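Local coordinates for protein FACT complex subunit SPT16 (Ashbya gossypii, PDB 6A8M) that probably acts, as a subunit of the FACT complex, as a histone chaperone that reorganizes nucleosomes during transcription, DNA replication and DNA repair, at residues A[327-332]-A[428-433]. Numbering follows the deposited sequence.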
# COMPACT_ATOMS: atom_id res chain seq x y z
N GLU A 327 6.83 -20.39 -8.98
CA GLU A 327 5.70 -21.25 -8.66
C GLU A 327 4.53 -20.44 -8.11
O GLU A 327 3.38 -20.67 -8.48
CB GLU A 327 6.15 -22.33 -7.67
CG GLU A 327 5.02 -23.07 -6.92
CD GLU A 327 4.19 -24.01 -7.78
OE1 GLU A 327 4.52 -24.20 -8.97
OE2 GLU A 327 3.20 -24.59 -7.26
N ILE A 328 4.82 -19.49 -7.23
CA ILE A 328 3.76 -18.65 -6.68
C ILE A 328 3.14 -17.79 -7.78
O ILE A 328 1.92 -17.77 -7.97
CB ILE A 328 4.30 -17.79 -5.53
CG1 ILE A 328 4.71 -18.68 -4.37
CG2 ILE A 328 3.26 -16.79 -5.03
CD1 ILE A 328 5.50 -17.93 -3.35
N ILE A 329 3.99 -17.09 -8.54
CA ILE A 329 3.47 -16.09 -9.48
C ILE A 329 2.71 -16.75 -10.62
O ILE A 329 1.60 -16.33 -10.98
CB ILE A 329 4.61 -15.20 -10.01
CG1 ILE A 329 5.12 -14.29 -8.89
CG2 ILE A 329 4.13 -14.42 -11.25
CD1 ILE A 329 6.39 -13.48 -9.23
N ASN A 330 3.28 -17.79 -11.21
CA ASN A 330 2.72 -18.32 -12.44
C ASN A 330 1.93 -19.61 -12.26
O ASN A 330 1.31 -20.09 -13.22
CB ASN A 330 3.84 -18.46 -13.48
CG ASN A 330 4.24 -17.10 -14.07
OD1 ASN A 330 3.37 -16.34 -14.53
ND2 ASN A 330 5.52 -16.76 -14.02
N ASN A 331 1.87 -20.15 -11.04
CA ASN A 331 1.03 -21.30 -10.80
C ASN A 331 -0.03 -21.08 -9.73
O ASN A 331 -1.18 -21.48 -9.94
CB ASN A 331 1.89 -22.51 -10.41
CG ASN A 331 1.12 -23.79 -10.49
OD1 ASN A 331 0.34 -24.00 -11.43
ND2 ASN A 331 1.30 -24.66 -9.51
N LEU A 332 0.30 -20.45 -8.60
CA LEU A 332 -0.66 -20.39 -7.49
C LEU A 332 -1.52 -19.14 -7.50
O LEU A 332 -2.61 -19.14 -6.93
CB LEU A 332 0.10 -20.48 -6.16
CG LEU A 332 0.88 -21.78 -5.99
CD1 LEU A 332 1.80 -21.70 -4.80
CD2 LEU A 332 -0.09 -22.95 -5.84
N PRO A 428 -1.27 -13.10 -14.56
CA PRO A 428 -0.39 -12.27 -13.73
C PRO A 428 0.67 -11.60 -14.59
O PRO A 428 1.19 -12.19 -15.53
CB PRO A 428 0.22 -13.26 -12.74
CG PRO A 428 0.05 -14.61 -13.37
CD PRO A 428 -1.17 -14.53 -14.24
N LYS A 429 0.98 -10.36 -14.25
CA LYS A 429 1.99 -9.59 -14.98
C LYS A 429 2.92 -8.99 -13.94
O LYS A 429 2.46 -8.28 -13.04
CB LYS A 429 1.34 -8.51 -15.84
CG LYS A 429 2.29 -7.52 -16.51
CD LYS A 429 1.49 -6.41 -17.21
CE LYS A 429 2.38 -5.44 -17.97
NZ LYS A 429 1.71 -4.93 -19.20
N VAL A 430 4.21 -9.32 -14.02
CA VAL A 430 5.18 -8.79 -13.07
C VAL A 430 5.53 -7.36 -13.47
O VAL A 430 5.98 -7.11 -14.60
CB VAL A 430 6.43 -9.68 -13.01
CG1 VAL A 430 7.47 -9.12 -12.05
CG2 VAL A 430 6.04 -11.13 -12.64
N LEU A 431 5.30 -6.41 -12.57
CA LEU A 431 5.49 -5.00 -12.90
C LEU A 431 6.91 -4.51 -12.62
O LEU A 431 7.35 -3.54 -13.26
CB LEU A 431 4.50 -4.13 -12.12
CG LEU A 431 3.00 -4.46 -12.30
CD1 LEU A 431 2.19 -3.36 -11.61
CD2 LEU A 431 2.61 -4.54 -13.78
N THR A 432 7.61 -5.13 -11.68
CA THR A 432 8.99 -4.79 -11.32
C THR A 432 9.91 -5.73 -12.09
O THR A 432 9.88 -6.95 -11.87
CB THR A 432 9.20 -4.92 -9.81
OG1 THR A 432 8.62 -6.15 -9.36
CG2 THR A 432 8.53 -3.77 -9.04
N ASN A 433 10.70 -5.18 -13.02
CA ASN A 433 11.48 -5.97 -13.95
C ASN A 433 12.98 -5.82 -13.74
O ASN A 433 13.76 -6.34 -14.54
CB ASN A 433 11.09 -5.61 -15.39
CG ASN A 433 9.60 -5.81 -15.65
OD1 ASN A 433 8.89 -4.89 -16.08
ND2 ASN A 433 9.12 -7.02 -15.36
O HOH W 1 3.54 -13.66 -15.66
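I329, near the C-terminal end of helix 312-332, meets P428 and V430 on strand 427-430. Its CG2 branch does most of the touching: with CG2 anti to the backbone N and CG1 beside that N (chi1 -70°), the methyl lies 4.1 Å from V430 CG2, and the two side chains cross at about a right angle. I329 CD1 reaches the same valine methyl at 4.2 Å. Roughly perpendicular to the CG2-CG2 direction, P428 CB lies 4.3 Å from I329 CG2. P428 CG also comes up against the helix backbone, 3.3 Å from I329 O. No hydrogen bond crosses the contact directly; one water spans it, donating to N330 OD1 at 2.9 Å and to P428 O at 2.8 Å. The N330 amide is held from both ends, because its ND2 is hydrogen-bonded to E326 one turn back. The exposed N330 sits beside the apolar patch, its OD1 3.9 Å from P428 CG; V421 on strand 412-424 touches I329 and P428 and adds to the patch. Helix segment 327-332 runs at 156° to strand segment 428-430, nearly antiparallel. The helix packs over a face of the antiparallel sheet, here at its outermost strand, in the M24-like (pita-bread) domain of Spt16.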